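Local coordinates for A1 protein (PDB 3RLK) that forms the read-through extension of the minor A1 coat protein of phage Qbeta, a beta-barrel domain with a polyproline helix and a probable structural role, at residues T74-R82 with I169-D177; P15-P23 with V157-S165. All coordinates share one frame; numbering follows the deposited sequence.

Interactions 1 and 2 lie side by side, their centres about 16 Å apart, and both involve the chain that runs from strand 154-159 to strand 183-188. Interaction 1 joins the later part of that connection, 169-177, to the loop 74-82; interaction 2 lays the proline-rich segment 15-23 along the end of strand 154-159 and the turn after it. W160 is the bridge. Its CH2 lies 3.3 Å from CD of P170, its CB is 3.6 Å from CG1 of I169, and its ring meets F176 edge-to-face. The last strand residue, F159, packs against P21 and P22 of 15-23, while W160, the first beyond the strand, packs against 169-177.

Interaction 1: T74-R82 with I169-D177; sequences TKWRDWDSR and IPFDFTKFD
An aromatic cluster of W79, F173 and F176, flanked by an arginine-phenylalanine stack, joins two long loops of this beta-barrel domain. CB of F173 sits over the face of the six-membered ring of W79, a CH-pi contact 3.8 Å from the centroid. From there the F173 ring, its CG anti to the backbone N (chi1 -175°), turns its edge toward the five-membered ring of W79. The far edge of the indole points instead at the face of F176, an offset edge-to-face pair with planes at 88° in which CZ2 of W79 lies 3.7 Å from CZ of F176. NE1 of W79 is bonded to the backbone O of D98, which helps fix the rotation of the indole. CB of R77 lies over the opposite indole face, toward its rim. The R77 chain bends at chi2 and the guanidinium lies flat on F171, centres 4.1 Å apart, an off-centre cation-pi pair. The D98 carboxylate receives the backbone N of both R77 and D78, at the start of the D78-S81 turn that carries W79. At the guanidinium edge, NE and NH2 of R77 grip the one carbonyl O of P170 side-on, each at 3.3 Å; NH2 also makes a weak bond to I169 O.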
# COMPACT_ATOMS: atom_id res chain seq x y z
N THR A 74 -7.50 -16.54 -6.46
CA THR A 74 -8.49 -16.07 -5.51
C THR A 74 -8.95 -14.61 -5.83
O THR A 74 -8.31 -13.91 -6.63
CB THR A 74 -7.97 -16.22 -4.09
OG1 THR A 74 -6.95 -15.24 -3.86
CG2 THR A 74 -7.41 -17.64 -3.84
N LYS A 75 -10.05 -14.17 -5.22
CA LYS A 75 -10.55 -12.86 -5.59
C LYS A 75 -9.82 -11.69 -4.87
O LYS A 75 -9.57 -11.78 -3.69
CB LYS A 75 -12.07 -12.80 -5.52
CG LYS A 75 -12.74 -12.80 -4.22
CD LYS A 75 -14.25 -12.64 -4.59
CE LYS A 75 -15.22 -12.51 -3.39
NZ LYS A 75 -16.58 -13.00 -3.82
N TRP A 76 -9.53 -10.60 -5.58
CA TRP A 76 -9.08 -9.39 -4.91
C TRP A 76 -10.28 -8.80 -4.16
O TRP A 76 -11.43 -8.96 -4.63
CB TRP A 76 -8.65 -8.35 -5.97
CG TRP A 76 -7.51 -8.81 -6.74
CD1 TRP A 76 -7.53 -9.28 -8.06
CD2 TRP A 76 -6.17 -8.81 -6.32
NE1 TRP A 76 -6.26 -9.61 -8.44
CE2 TRP A 76 -5.39 -9.35 -7.40
CE3 TRP A 76 -5.52 -8.44 -5.13
CZ2 TRP A 76 -4.01 -9.47 -7.33
CZ3 TRP A 76 -4.13 -8.59 -5.05
CH2 TRP A 76 -3.38 -9.11 -6.13
N ARG A 77 -10.02 -8.09 -3.04
CA ARG A 77 -11.05 -7.33 -2.33
C ARG A 77 -11.65 -6.26 -3.27
O ARG A 77 -12.84 -6.04 -3.22
CB ARG A 77 -10.50 -6.67 -1.03
CG ARG A 77 -10.38 -7.60 0.15
CD ARG A 77 -11.72 -7.88 0.79
NE ARG A 77 -11.49 -8.57 2.05
CZ ARG A 77 -11.40 -9.90 2.14
NH1 ARG A 77 -11.53 -10.62 1.03
NH2 ARG A 77 -11.18 -10.50 3.32
N ASP A 78 -10.80 -5.58 -4.06
CA ASP A 78 -11.23 -4.55 -5.04
C ASP A 78 -12.11 -3.53 -4.32
O ASP A 78 -13.18 -3.23 -4.75
CB ASP A 78 -11.92 -5.24 -6.27
CG ASP A 78 -12.16 -4.25 -7.43
OD1 ASP A 78 -11.48 -3.18 -7.52
OD2 ASP A 78 -13.05 -4.49 -8.24
N TRP A 79 -11.58 -3.00 -3.20
CA TRP A 79 -12.32 -2.15 -2.27
C TRP A 79 -12.98 -0.96 -2.96
O TRP A 79 -14.16 -0.63 -2.68
CB TRP A 79 -11.31 -1.63 -1.23
CG TRP A 79 -10.54 -2.66 -0.40
CD1 TRP A 79 -9.26 -3.18 -0.63
CD2 TRP A 79 -11.02 -3.32 0.77
NE1 TRP A 79 -8.91 -4.06 0.36
CE2 TRP A 79 -9.97 -4.18 1.24
CE3 TRP A 79 -12.24 -3.25 1.51
CZ2 TRP A 79 -10.11 -4.98 2.42
CZ3 TRP A 79 -12.38 -4.03 2.68
CH2 TRP A 79 -11.29 -4.87 3.14
N ASP A 80 -12.25 -0.33 -3.90
CA ASP A 80 -12.69 0.89 -4.58
C ASP A 80 -13.19 0.65 -6.01
O ASP A 80 -13.33 1.61 -6.80
CB ASP A 80 -11.56 1.97 -4.52
CG ASP A 80 -10.24 1.47 -5.03
OD1 ASP A 80 -10.24 0.37 -5.66
OD2 ASP A 80 -9.18 2.18 -4.88
N SER A 81 -13.43 -0.63 -6.35
CA SER A 81 -13.94 -1.05 -7.67
C SER A 81 -13.06 -0.72 -8.88
O SER A 81 -13.51 -0.76 -10.02
CB SER A 81 -15.32 -0.47 -7.88
OG SER A 81 -16.23 -1.15 -7.03
N ARG A 82 -11.79 -0.42 -8.65
CA ARG A 82 -10.93 -0.05 -9.80
C ARG A 82 -10.62 -1.20 -10.75
O ARG A 82 -10.14 -1.00 -11.90
CB ARG A 82 -9.64 0.59 -9.27
CG ARG A 82 -9.90 1.92 -8.56
CD ARG A 82 -8.57 2.66 -8.22
NE ARG A 82 -7.74 1.85 -7.28
CZ ARG A 82 -6.69 1.07 -7.61
NH1 ARG A 82 -6.21 0.98 -8.87
NH2 ARG A 82 -6.10 0.36 -6.60
N ILE A 169 -9.05 -12.42 7.29
CA ILE A 169 -8.84 -11.03 6.81
C ILE A 169 -10.19 -10.30 6.83
O ILE A 169 -11.18 -10.85 6.32
CB ILE A 169 -8.19 -11.01 5.40
CG1 ILE A 169 -6.92 -11.85 5.43
CG2 ILE A 169 -7.89 -9.52 5.00
CD1 ILE A 169 -6.28 -12.01 4.06
N PRO A 170 -10.25 -9.13 7.49
CA PRO A 170 -11.53 -8.38 7.63
C PRO A 170 -12.08 -7.97 6.26
O PRO A 170 -11.36 -7.89 5.25
CB PRO A 170 -11.12 -7.11 8.42
CG PRO A 170 -9.81 -7.48 9.10
CD PRO A 170 -9.14 -8.45 8.19
N PHE A 171 -13.38 -7.74 6.22
CA PHE A 171 -14.00 -7.15 5.06
C PHE A 171 -14.20 -5.64 5.29
O PHE A 171 -15.03 -5.00 4.62
CB PHE A 171 -15.32 -7.87 4.88
CG PHE A 171 -15.15 -9.30 4.48
CD1 PHE A 171 -14.97 -9.63 3.12
CD2 PHE A 171 -15.10 -10.30 5.46
CE1 PHE A 171 -14.76 -10.99 2.74
CE2 PHE A 171 -14.90 -11.68 5.09
CZ PHE A 171 -14.71 -12.01 3.73
N ASP A 172 -13.50 -5.10 6.30
CA ASP A 172 -13.59 -3.68 6.63
C ASP A 172 -12.15 -3.14 6.67
O ASP A 172 -11.37 -3.50 7.55
CB ASP A 172 -14.34 -3.47 7.97
CG ASP A 172 -14.22 -2.03 8.50
OD1 ASP A 172 -13.64 -1.15 7.81
OD2 ASP A 172 -14.81 -1.75 9.57
N PHE A 173 -11.82 -2.29 5.69
CA PHE A 173 -10.43 -1.85 5.51
C PHE A 173 -9.93 -1.01 6.69
O PHE A 173 -8.73 -0.93 6.96
CB PHE A 173 -10.21 -1.13 4.15
CG PHE A 173 -8.78 -0.80 3.92
CD1 PHE A 173 -7.85 -1.81 3.73
CD2 PHE A 173 -8.34 0.55 4.01
CE1 PHE A 173 -6.50 -1.54 3.58
CE2 PHE A 173 -6.97 0.83 3.90
CZ PHE A 173 -6.06 -0.19 3.71
N THR A 174 -10.85 -0.41 7.43
CA THR A 174 -10.43 0.38 8.58
C THR A 174 -9.91 -0.51 9.70
O THR A 174 -9.31 0.00 10.66
CB THR A 174 -11.56 1.29 9.09
OG1 THR A 174 -12.52 0.45 9.74
CG2 THR A 174 -12.23 2.06 7.96
N LYS A 175 -10.11 -1.85 9.61
CA LYS A 175 -9.49 -2.77 10.55
C LYS A 175 -8.03 -3.07 10.22
O LYS A 175 -7.37 -3.72 10.99
CB LYS A 175 -10.32 -4.08 10.68
CG LYS A 175 -11.78 -3.71 11.15
CD LYS A 175 -12.43 -4.92 11.93
CE LYS A 175 -13.62 -4.43 12.73
NZ LYS A 175 -14.60 -4.00 11.69
N PHE A 176 -7.53 -2.61 9.08
CA PHE A 176 -6.13 -2.89 8.68
C PHE A 176 -5.15 -1.83 9.21
O PHE A 176 -5.53 -0.67 9.38
CB PHE A 176 -6.05 -2.79 7.12
CG PHE A 176 -6.58 -3.98 6.38
CD1 PHE A 176 -5.77 -4.68 5.47
CD2 PHE A 176 -7.89 -4.40 6.58
CE1 PHE A 176 -6.29 -5.80 4.76
CE2 PHE A 176 -8.44 -5.52 5.87
CZ PHE A 176 -7.66 -6.18 4.94
N ASP A 177 -3.91 -2.25 9.47
CA ASP A 177 -2.82 -1.35 9.85
C ASP A 177 -1.51 -1.95 9.46
O ASP A 177 -1.47 -3.12 9.16
CB ASP A 177 -2.94 -0.91 11.31
CG ASP A 177 -2.55 -1.99 12.33
OD1 ASP A 177 -1.61 -2.79 12.14
OD2 ASP A 177 -3.21 -2.00 13.37

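Interaction 2: P15-P23 with V157-S165; sequences PDPPIDPPP and VGFWRDPSS
P21 rides over F159: its CA stands 3.6 Å from the ring centroid, close to the normal, and its CB rests near CG of the same ring. The flat phenyl is thus the surface on which P21 is the bump. P22, pointing against the direction of the F159 side chain, brings its CD to 3.5 Å from CE1 of F159, while CG2 of I19 comes to the ring edge, 3.8 Å from CE2. The F159 side chain leaves the strand with CG trans to N (chi1 180°), which carries the ring up to P21, and Y96 meets the ring edge-to-face. Extended and rich in proline, 15-23 has backbone angles mostly near those of a polyproline II helix, in keeping with the polyproline helix described for this domain; it runs roughly antiparallel to 159-163. One backbone bond, I19 N to R161 O at 3.0 Å, ties the two where they come nearest. The R161 side chain lies alongside P18, pointing the same way, with CB of P18 over one face of the guanidinium. A bend at chi3 (70°) brings NE to I19 O at 2.9 Å and NH2 to OD1 of D20 at 2.8 Å; the second is a salt bridge, approaching OD1 nearly along its C-O bond. Farther on, the P163 ring is a second bump, pressed against the backbone of D16 and P17: its CG lies 3.4 Å from D16 O, and its CB is equally near P17 O.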
# COMPACT_ATOMS: atom_id res chain seq x y z
N PRO A 15 -0.27 -15.36 23.86
CA PRO A 15 -0.79 -14.97 22.52
C PRO A 15 -0.47 -16.00 21.41
O PRO A 15 0.57 -16.66 21.47
CB PRO A 15 -0.02 -13.68 22.21
CG PRO A 15 1.29 -13.85 22.95
CD PRO A 15 0.87 -14.51 24.27
N ASP A 16 -1.35 -16.11 20.41
CA ASP A 16 -1.06 -16.92 19.22
C ASP A 16 0.01 -16.19 18.39
O ASP A 16 0.01 -14.98 18.37
CB ASP A 16 -2.31 -17.18 18.41
CG ASP A 16 -3.27 -18.11 19.13
OD1 ASP A 16 -2.81 -18.98 19.96
OD2 ASP A 16 -4.49 -17.96 18.90
N PRO A 17 0.96 -16.93 17.84
CA PRO A 17 2.13 -16.37 17.13
C PRO A 17 1.71 -15.81 15.79
O PRO A 17 0.71 -16.26 15.23
CB PRO A 17 3.06 -17.57 16.95
CG PRO A 17 2.50 -18.70 17.70
CD PRO A 17 1.02 -18.40 17.99
N PRO A 18 2.43 -14.80 15.28
CA PRO A 18 1.96 -14.13 14.07
C PRO A 18 2.21 -15.04 12.87
O PRO A 18 2.95 -16.04 12.96
CB PRO A 18 2.88 -12.88 13.95
CG PRO A 18 4.17 -13.32 14.56
CD PRO A 18 3.69 -14.23 15.77
N ILE A 19 1.60 -14.69 11.75
CA ILE A 19 1.77 -15.45 10.50
C ILE A 19 2.83 -14.77 9.63
O ILE A 19 2.83 -13.54 9.52
CB ILE A 19 0.38 -15.50 9.76
CG1 ILE A 19 -0.72 -16.00 10.73
CG2 ILE A 19 0.52 -16.30 8.40
CD1 ILE A 19 -2.14 -15.72 10.24
N ASP A 20 3.73 -15.54 9.02
CA ASP A 20 4.82 -14.91 8.25
C ASP A 20 4.60 -15.01 6.74
O ASP A 20 4.10 -16.01 6.27
CB ASP A 20 6.14 -15.54 8.60
CG ASP A 20 6.44 -15.47 10.09
OD1 ASP A 20 6.20 -14.41 10.71
OD2 ASP A 20 6.89 -16.50 10.64
N PRO A 21 4.96 -13.95 5.98
CA PRO A 21 4.72 -14.09 4.56
C PRO A 21 5.64 -15.16 3.96
O PRO A 21 6.68 -15.42 4.53
CB PRO A 21 5.01 -12.66 4.01
CG PRO A 21 5.84 -12.00 4.99
CD PRO A 21 5.42 -12.59 6.34
N PRO A 22 5.23 -15.82 2.86
CA PRO A 22 6.04 -16.83 2.18
C PRO A 22 7.23 -16.10 1.50
O PRO A 22 7.16 -14.90 1.24
CB PRO A 22 5.09 -17.40 1.12
CG PRO A 22 4.13 -16.37 0.86
CD PRO A 22 3.93 -15.63 2.18
N PRO A 23 8.32 -16.83 1.24
CA PRO A 23 9.43 -16.08 0.62
C PRO A 23 9.11 -15.76 -0.83
O PRO A 23 8.25 -16.40 -1.44
CB PRO A 23 10.60 -17.06 0.68
CG PRO A 23 9.91 -18.50 0.62
CD PRO A 23 8.48 -18.30 1.19
N VAL A 157 -0.36 -4.47 -2.44
CA VAL A 157 -0.50 -5.83 -1.91
C VAL A 157 0.11 -5.91 -0.52
O VAL A 157 1.29 -5.71 -0.33
CB VAL A 157 0.16 -6.92 -2.83
CG1 VAL A 157 -0.18 -8.32 -2.27
CG2 VAL A 157 -0.39 -6.85 -4.27
N GLY A 158 -0.72 -6.24 0.45
CA GLY A 158 -0.20 -6.55 1.78
C GLY A 158 -0.31 -8.03 2.14
O GLY A 158 -0.67 -8.86 1.32
N PHE A 159 0.14 -8.37 3.35
CA PHE A 159 0.05 -9.74 3.77
C PHE A 159 -0.41 -9.75 5.21
O PHE A 159 0.18 -9.10 6.07
CB PHE A 159 1.35 -10.51 3.55
CG PHE A 159 1.28 -11.97 4.01
CD1 PHE A 159 1.07 -13.01 3.10
CD2 PHE A 159 1.48 -12.28 5.38
CE1 PHE A 159 0.94 -14.32 3.55
CE2 PHE A 159 1.35 -13.60 5.86
CZ PHE A 159 1.12 -14.61 4.95
N TRP A 160 -1.52 -10.45 5.45
CA TRP A 160 -2.20 -10.43 6.75
C TRP A 160 -1.47 -11.37 7.71
O TRP A 160 -1.39 -12.65 7.48
CB TRP A 160 -3.67 -10.90 6.59
CG TRP A 160 -4.41 -10.68 7.81
CD1 TRP A 160 -4.68 -11.60 8.79
CD2 TRP A 160 -5.01 -9.47 8.23
NE1 TRP A 160 -5.41 -11.02 9.79
CE2 TRP A 160 -5.59 -9.70 9.49
CE3 TRP A 160 -5.05 -8.16 7.69
CZ2 TRP A 160 -6.26 -8.72 10.18
CZ3 TRP A 160 -5.74 -7.18 8.37
CH2 TRP A 160 -6.30 -7.46 9.64
N ARG A 161 -1.00 -10.77 8.80
CA ARG A 161 -0.13 -11.43 9.79
C ARG A 161 -0.85 -11.72 11.09
O ARG A 161 -0.33 -12.46 11.92
CB ARG A 161 1.07 -10.51 10.10
CG ARG A 161 1.94 -10.36 8.85
CD ARG A 161 3.32 -9.92 9.26
NE ARG A 161 4.06 -10.98 9.96
CZ ARG A 161 4.94 -10.75 10.95
NH1 ARG A 161 5.23 -9.47 11.33
NH2 ARG A 161 5.63 -11.80 11.51
N ASP A 162 -2.04 -11.14 11.28
CA ASP A 162 -2.73 -11.18 12.58
C ASP A 162 -3.42 -12.54 12.75
O ASP A 162 -4.28 -12.90 11.96
CB ASP A 162 -3.75 -10.02 12.69
CG ASP A 162 -4.41 -9.88 14.10
OD1 ASP A 162 -4.38 -10.80 14.94
OD2 ASP A 162 -4.99 -8.81 14.39
N PRO A 163 -3.00 -13.31 13.80
CA PRO A 163 -3.58 -14.61 13.98
C PRO A 163 -4.95 -14.56 14.65
O PRO A 163 -5.58 -15.62 14.78
CB PRO A 163 -2.57 -15.31 14.90
CG PRO A 163 -2.00 -14.10 15.79
CD PRO A 163 -1.84 -13.07 14.70
N SER A 164 -5.39 -13.38 15.10
CA SER A 164 -6.76 -13.22 15.71
C SER A 164 -7.88 -13.69 14.77
O SER A 164 -7.75 -13.66 13.55
CB SER A 164 -7.04 -11.76 16.13
OG SER A 164 -5.91 -11.16 16.75
N SER A 165 -9.01 -14.11 15.38
CA SER A 165 -10.16 -14.73 14.68
C SER A 165 -9.75 -15.77 13.62
O SER A 165 -10.27 -15.78 12.51
CB SER A 165 -11.11 -13.67 14.07
OG SER A 165 -11.34 -12.56 14.93